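Side-chain contacts in DUF3120 domain-containing protein (Bordetella pertussis, PDB 6RGN), which is a type III secretion effector whose N-terminal domain, the part described here, targets membranes and probably binds the phosphoinositide PIP2: residues Asp84-Gln87 against Phe88-Ser91; Asp101-Val104 against Ala105-Trp109; Asp60-Val63 against Arg64-Ala67. One frame throughout, in Å; residues are numbered along the deposited sequence.

Contact 1 of 3, residues Asp84-Gln87 against Phe88-Ser91; sequences DVRQ and FQAS
R86 and Q89 meet side by side, one turn apart on the last part of helix 76-90. R86 NH2 donates to Q89 OE1 at 3.0 Å. The bond uses a lone pair in the amide plane, but it is bent, with an N-H...O angle of 137°. The amide oxygen comes in at the guanidinium edge, and the two planes are nearly parallel, 18° apart. The R86 chain bends at chi2 (-38°), which brings its end back toward Q89, and R86 CD rests 3.5 Å from Q89 OE1. The strongest partner of R86 is D60, in a salt bridge through NH1, while Q89 NE2 donates to the backbone O of N59. Both side chains therefore tie the helix to the segment before helix 61-65. V85 flanks the pair, with V85 CG1 3.9 Å from Q89 OE1. Its side chain also packs on F62 and L102. The F88 ring packs on L55 and L99. At the end, A90 N reaches R86 O at 2.8 Å, and S91 OG bonds back to F88 O at 2.9 Å. The arrangement is an i to i+3 side-chain pair at the C-terminal end of an amphipathic helix in a helical bundle.

Contact 2 of 3, residues Asp101-Val104 against Ala105-Trp109; sequences DLEV and ALNHW. With NA (sodium ion), chain F.
L102 and L106 form the tightly packed side of this part of helix 96-112. They sit one turn apart, and L102 CD1 comes 4.2 Å from L106 CG. L106 also lies over its own helix, with L106 CG 3.4 Å from L102 O. L106 continues to V81 of helix 76-90 and to L127 and I131 of helix 124-140, and L102 packs on L55. A105 is buried too. A105 CB is 3.2 Å from D101 O and packs on D84 of helix 76-90.

The other side is polar and more open. E103 and N107, both partly exposed, meet there. N107 ND2 donates to E103 OE2 at 3.1 Å, with a bent angle of 136° at the hydrogen. The amide approaches from above the carboxylate, 46° out of its plane, and the two planes are 76° apart. A bend at chi2 of E103 turns the carboxylate toward N107. The exposed V104 and H108 flank this side, joined by the backbone bond from H108 N to V104 O.

E103 OE2 also binds a sodium ion at 2.8 Å, and water 1 is a second ligand of that sodium at 2.8 Å. One carboxylate oxygen thus serves both a cation and an amide donor. The sodium and the N-H would both stabilise negative charge on E103, consistent with a carboxylate that stays ionised at the surface.

Contact 3 of 3, residues Asp60-Val63 against Arg64-Ala67; sequences DEFV and RSVA
This is a local contact within the short helix 61-65, which lies against helix 76-90. Its side chains meet round one turn and at the C-terminal end. F62 O is the polar centre. F62 O accepts S65 OG at 2.6 Å, in the carbonyl plane and on a lone pair, and V66 N at 3.2 Å. S65 holds its hydroxyl between its backbone N and carbonyl carbon (chi1 73°), where OG can fold back onto the preceding turn. Such a serine-to-backbone bond, i to i-3, is a familiar feature of helices. Here it comes at the last helical residue, since V66 is the first to leave helical backbone angles.

V66 CG1 packs obliquely on the F62 ring, 3.7 Å from F62 CZ. That ring is buried and also touches V81, V85 and L127.

R64 lies on the exposed side. Its guanidinium passes over the start of the helix, with E61 CA over one face. R64 NH1 comes 3.4 Å from E61 CG. The charged ends stay apart, E61 OE1 to R64 NH1 being 5.1 Å, and E61 OE1 pairs with R53 instead. Water 2 links R64 NH2, 3.2 Å away, to D60 N, 3.0 Å away. It sits at the guanidinium edge, in its plane.

In the fold
Contacts 3, 1 and 2 follow one another along the chain, on helices 61-65, 76-90 and 96-112. Contact 1 touches both of the others. Its R86 NH1 forms a 2.8 Å salt bridge with D60 OD1 of contact 3. V85 CG2 lies between two partners, 3.9 Å from F62 CD2 of contact 3 and 3.9 Å from L102 CD1 of contact 2. Contacts 2 and 3 lie on opposite sides of the chain's centre, their own centres about 16 Å apart. W109 CH2 still reaches V66 CG1 at 4.0 Å. The sodium ion belongs to contact 2. By nearest atoms, the side chain of D84 is about 13 Å from the sodium ion. The side chain of F62 is about 12 Å from the sodium ion.

Contact 1 of 3, residues Asp84-Gln87 against Phe88-Ser91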
loop_
_atom_site.group_PDB
_atom_site.type_symbol
_atom_site.label_atom_id
_atom_site.label_comp_id
_atom_site.label_asym_id
_atom_site.label_seq_id
_atom_site.Cartn_x
_atom_site.Cartn_y
_atom_site.Cartn_z
ATOM N N ASP A 84 -7.066 0.302 0.990
ATOM C CA ASP A 84 -6.401 0.357 2.308
ATOM C C ASP A 84 -5.313 1.448 2.380
ATOM O O ASP A 84 -5.128 2.028 3.475
ATOM C CB ASP A 84 -5.811 -0.994 2.634
ATOM C CG ASP A 84 -6.863 -2.056 2.972
ATOM O OD1 ASP A 84 -8.042 -1.711 3.083
ATOM O OD2 ASP A 84 -6.453 -3.235 3.148
ATOM N N VAL A 85 -4.530 1.651 1.327
ATOM C CA VAL A 85 -3.579 2.789 1.238
ATOM C C VAL A 85 -4.363 4.087 1.515
ATOM O O VAL A 85 -3.966 4.857 2.420
ATOM C CB VAL A 85 -2.836 2.882 -0.110
ATOM C CG1 VAL A 85 -2.043 4.180 -0.141
ATOM C CG2 VAL A 85 -1.925 1.694 -0.283
ATOM N N ARG A 86 -5.459 4.303 0.801
ATOM C CA ARG A 86 -6.257 5.561 0.915
ATOM C C ARG A 86 -6.911 5.697 2.307
ATOM O O ARG A 86 -7.065 6.843 2.825
ATOM C CB ARG A 86 -7.400 5.615 -0.093
ATOM C CG ARG A 86 -7.042 5.482 -1.569
ATOM C CD ARG A 86 -5.779 6.170 -1.910
ATOM N NE ARG A 86 -5.704 6.705 -3.272
ATOM C CZ ARG A 86 -4.644 7.411 -3.684
ATOM N NH1 ARG A 86 -4.655 7.882 -4.938
ATOM N NH2 ARG A 86 -3.565 7.546 -2.847
ATOM N N GLN A 87 -7.362 4.585 2.876
ATOM C CA GLN A 87 -8.014 4.628 4.200
ATOM C C GLN A 87 -6.938 5.044 5.220
ATOM O O GLN A 87 -7.248 5.846 6.097
ATOM C CB GLN A 87 -8.707 3.291 4.524
ATOM C CG GLN A 87 -9.754 3.422 5.615
ATOM C CD GLN A 87 -10.972 4.172 5.138
ATOM O OE1 GLN A 87 -11.569 3.793 4.139
ATOM N NE2 GLN A 87 -11.338 5.232 5.829
ATOM N N PHE A 88 -5.749 4.446 5.187
ATOM C CA PHE A 88 -4.684 4.830 6.136
ATOM C C PHE A 88 -4.394 6.338 6.009
ATOM O O PHE A 88 -4.415 7.022 7.017
ATOM C CB PHE A 88 -3.488 3.906 6.018
ATOM C CG PHE A 88 -2.406 4.273 6.993
ATOM C CD1 PHE A 88 -2.573 4.123 8.359
ATOM C CD2 PHE A 88 -1.242 4.817 6.521
ATOM C CE1 PHE A 88 -1.562 4.478 9.226
ATOM C CE2 PHE A 88 -0.250 5.204 7.389
ATOM C CZ PHE A 88 -0.417 5.049 8.756
ATOM N N GLN A 89 -4.232 6.830 4.779
ATOM C CA GLN A 89 -3.970 8.251 4.444
ATOM C C GLN A 89 -5.082 9.139 4.980
ATOM O O GLN A 89 -4.773 10.242 5.492
ATOM C CB GLN A 89 -3.912 8.437 2.923
ATOM C CG GLN A 89 -2.583 7.951 2.381
ATOM C CD GLN A 89 -2.473 8.031 0.880
ATOM O OE1 GLN A 89 -3.448 7.766 0.150
ATOM N NE2 GLN A 89 -1.323 8.509 0.413
ATOM N N ALA A 90 -6.332 8.688 4.861
ATOM C CA ALA A 90 -7.523 9.515 5.150
ATOM C C ALA A 90 -7.435 10.114 6.565
ATOM O O ALA A 90 -7.715 11.302 6.695
ATOM C CB ALA A 90 -8.764 8.686 4.972
ATOM N N SER A 91 -6.941 9.344 7.546
ATOM C CA SER A 91 -6.791 9.790 8.968
ATOM C C SER A 91 -5.535 10.650 9.157
ATOM O O SER A 91 -5.408 11.285 10.204
ATOM C CB SER A 91 -6.759 8.652 9.914
ATOM O OG SER A 91 -5.748 7.772 9.493
#

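Contact 2 of 3, residues Asp101-Val104 against Ala105-Trp109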
loop_
_atom_site.group_PDB
_atom_site.type_symbol
_atom_site.label_atom_id
_atom_site.label_comp_id
_atom_site.label_asym_id
_atom_site.label_seq_id
_atom_site.Cartn_x
_atom_site.Cartn_y
_atom_site.Cartn_z
ATOM N N ASP A 101 -3.969 -3.671 8.387
ATOM C CA ASP A 101 -4.871 -4.194 7.341
ATOM C C ASP A 101 -4.175 -4.062 5.995
ATOM O O ASP A 101 -4.349 -4.983 5.146
ATOM C CB ASP A 101 -6.186 -3.436 7.243
ATOM C CG ASP A 101 -7.048 -3.489 8.478
ATOM O OD1 ASP A 101 -6.895 -4.439 9.267
ATOM O OD2 ASP A 101 -7.938 -2.548 8.629
ATOM N N LEU A 102 -3.527 -2.902 5.760
ATOM C CA LEU A 102 -2.790 -2.687 4.505
ATOM C C LEU A 102 -1.694 -3.750 4.331
ATOM O O LEU A 102 -1.510 -4.304 3.224
ATOM C CB LEU A 102 -2.185 -1.286 4.499
ATOM C CG LEU A 102 -1.226 -1.066 3.355
ATOM C CD1 LEU A 102 -1.923 -1.382 2.035
ATOM C CD2 LEU A 102 -0.709 0.383 3.386
ATOM N N GLU A 103 -0.974 -4.055 5.382
ATOM C CA GLU A 103 0.139 -5.022 5.316
ATOM C C GLU A 103 -0.405 -6.426 4.974
ATOM O O GLU A 103 0.168 -7.069 4.047
ATOM C CB GLU A 103 0.895 -4.983 6.648
ATOM C CG GLU A 103 2.179 -5.753 6.543
ATOM C CD GLU A 103 2.087 -7.251 6.696
ATOM O OE1 GLU A 103 1.212 -7.721 7.481
ATOM O OE2 GLU A 103 3.007 -7.950 6.139
ATOM N N VAL A 104 -1.496 -6.840 5.612
ATOM C CA VAL A 104 -2.183 -8.144 5.376
ATOM C C VAL A 104 -2.694 -8.177 3.909
ATOM O O VAL A 104 -2.549 -9.223 3.225
ATOM C CB VAL A 104 -3.256 -8.349 6.463
ATOM C CG1 VAL A 104 -4.157 -9.514 6.173
ATOM C CG2 VAL A 104 -2.636 -8.510 7.860
ATOM N N ALA A 105 -3.236 -7.065 3.428
ATOM C CA ALA A 105 -3.845 -6.925 2.089
ATOM C C ALA A 105 -2.758 -7.055 1.020
ATOM O O ALA A 105 -2.993 -7.777 0.054
ATOM C CB ALA A 105 -4.520 -5.605 1.965
ATOM N N LEU A 106 -1.552 -6.522 1.259
ATOM C CA LEU A 106 -0.372 -6.753 0.384
ATOM C C LEU A 106 0.035 -8.228 0.366
ATOM O O LEU A 106 0.252 -8.757 -0.774
ATOM C CB LEU A 106 0.801 -5.860 0.807
ATOM C CG LEU A 106 0.612 -4.360 0.620
ATOM C CD1 LEU A 106 1.669 -3.579 1.414
ATOM C CD2 LEU A 106 0.741 -3.987 -0.852
ATOM N N ASN A 107 0.045 -8.937 1.517
ATOM C CA ASN A 107 0.334 -10.385 1.540
ATOM C C ASN A 107 -0.743 -11.141 0.747
ATOM O O ASN A 107 -0.378 -12.026 -0.055
ATOM C CB ASN A 107 0.373 -10.907 2.963
ATOM C CG ASN A 107 1.456 -10.217 3.796
ATOM O OD1 ASN A 107 2.415 -9.677 3.233
ATOM N ND2 ASN A 107 1.370 -10.337 5.113
ATOM N N HIS A 108 -2.035 -10.816 0.959
ATOM C CA HIS A 108 -3.131 -11.484 0.214
ATOM C C HIS A 108 -2.940 -11.289 -1.297
ATOM O O HIS A 108 -3.212 -12.239 -2.050
ATOM C CB HIS A 108 -4.491 -10.999 0.666
ATOM C CG HIS A 108 -5.591 -11.575 -0.173
ATOM N ND1 HIS A 108 -5.898 -12.931 -0.146
ATOM C CD2 HIS A 108 -6.493 -11.008 -1.019
ATOM C CE1 HIS A 108 -6.883 -13.190 -0.998
ATOM N NE2 HIS A 108 -7.277 -12.042 -1.524
ATOM N N TRP A 109 -2.588 -10.082 -1.725
ATOM C CA TRP A 109 -2.382 -9.781 -3.167
ATOM C C TRP A 109 -1.220 -10.631 -3.710
ATOM O O TRP A 109 -1.365 -11.224 -4.801
ATOM C CB TRP A 109 -2.174 -8.278 -3.353
ATOM C CG TRP A 109 -1.993 -7.847 -4.776
ATOM C CD1 TRP A 109 -2.544 -8.413 -5.887
ATOM C CD2 TRP A 109 -1.074 -6.853 -5.236
ATOM N NE1 TRP A 109 -2.086 -7.805 -7.015
ATOM C CE2 TRP A 109 -1.150 -6.858 -6.650
ATOM C CE3 TRP A 109 -0.230 -5.938 -4.593
ATOM C CZ2 TRP A 109 -0.420 -5.964 -7.420
ATOM C CZ3 TRP A 109 0.488 -5.063 -5.360
ATOM C CH2 TRP A 109 0.393 -5.070 -6.757
HETATM NA NA NA F . 5.526 -7.347 5.030
HETATM O O HOH W 1 3.338 -6.843 3.377
#

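Contact 3 of 3, residues Asp60-Val63 against Arg64-Ala67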
loop_
_atom_site.group_PDB
_atom_site.type_symbol
_atom_site.label_atom_id
_atom_site.label_comp_id
_atom_site.label_asym_id
_atom_site.label_seq_id
_atom_site.Cartn_x
_atom_site.Cartn_y
_atom_site.Cartn_z
ATOM N N ASP A 60 0.256 10.045 -4.210
ATOM C CA ASP A 60 -0.442 9.101 -5.123
ATOM C C ASP A 60 0.573 8.179 -5.846
ATOM O O ASP A 60 0.174 7.491 -6.789
ATOM C CB ASP A 60 -1.295 9.898 -6.110
ATOM C CG ASP A 60 -2.455 10.640 -5.451
ATOM O OD1 ASP A 60 -3.045 10.090 -4.525
ATOM O OD2 ASP A 60 -2.711 11.769 -5.844
ATOM N N GLU A 61 1.854 8.186 -5.465
ATOM C CA GLU A 61 2.876 7.418 -6.225
ATOM C C GLU A 61 2.581 5.919 -6.194
ATOM O O GLU A 61 2.622 5.258 -7.263
ATOM C CB GLU A 61 4.284 7.673 -5.681
ATOM C CG GLU A 61 4.796 9.056 -5.938
ATOM C CD GLU A 61 6.145 9.280 -5.260
ATOM O OE1 GLU A 61 7.075 8.479 -5.544
ATOM O OE2 GLU A 61 6.254 10.220 -4.436
ATOM N N PHE A 62 2.217 5.370 -5.058
ATOM C CA PHE A 62 1.929 3.922 -4.960
ATOM C C PHE A 62 0.747 3.558 -5.869
ATOM O O PHE A 62 0.893 2.657 -6.766
ATOM C CB PHE A 62 1.629 3.417 -3.550
ATOM C CG PHE A 62 1.473 1.918 -3.601
ATOM C CD1 PHE A 62 2.570 1.127 -3.874
ATOM C CD2 PHE A 62 0.233 1.308 -3.548
ATOM C CE1 PHE A 62 2.474 -0.251 -3.935
ATOM C CE2 PHE A 62 0.109 -0.076 -3.663
ATOM C CZ PHE A 62 1.237 -0.849 -3.916
ATOM N N VAL A 63 -0.392 4.223 -5.692
ATOM C CA VAL A 63 -1.567 3.918 -6.566
ATOM C C VAL A 63 -1.208 4.177 -8.037
ATOM O O VAL A 63 -1.761 3.478 -8.923
ATOM C CB VAL A 63 -2.853 4.659 -6.116
ATOM C CG1 VAL A 63 -3.998 4.409 -7.069
ATOM C CG2 VAL A 63 -3.292 4.167 -4.732
ATOM N N ARG A 64 -0.422 5.179 -8.391
ATOM C CA ARG A 64 -0.044 5.316 -9.836
ATOM C C ARG A 64 0.739 4.066 -10.290
ATOM O O ARG A 64 0.661 3.722 -11.490
ATOM C CB ARG A 64 0.732 6.613 -10.131
ATOM C CG ARG A 64 -0.176 7.839 -10.173
ATOM C CD ARG A 64 0.444 9.149 -10.659
ATOM N NE ARG A 64 1.847 9.298 -10.246
ATOM C CZ ARG A 64 2.297 10.050 -9.211
ATOM N NH1 ARG A 64 3.606 10.113 -8.975
ATOM N NH2 ARG A 64 1.461 10.726 -8.438
ATOM N N SER A 65 1.599 3.522 -9.432
ATOM C CA SER A 65 2.572 2.452 -9.790
ATOM C C SER A 65 1.815 1.148 -10.085
ATOM O O SER A 65 2.342 0.321 -10.841
ATOM C CB SER A 65 3.618 2.226 -8.712
ATOM O OG SER A 65 3.079 1.578 -7.587
ATOM N N VAL A 66 0.626 0.974 -9.488
ATOM C CA VAL A 66 -0.241 -0.209 -9.718
ATOM C C VAL A 66 -1.351 0.072 -10.756
ATOM O O VAL A 66 -2.236 -0.831 -10.913
ATOM C CB VAL A 66 -0.782 -0.743 -8.380
ATOM C CG1 VAL A 66 0.361 -1.157 -7.497
ATOM C CG2 VAL A 66 -1.673 0.203 -7.579
ATOM N N ALA A 67 -1.351 1.209 -11.437
ATOM C CA ALA A 67 -2.233 1.486 -12.603
ATOM C C ALA A 67 -1.813 0.675 -13.827
ATOM O O ALA A 67 -0.604 0.366 -13.950
ATOM C CB ALA A 67 -2.261 2.958 -12.965
HETATM O O HOH W 2 2.001 12.090 -5.617
#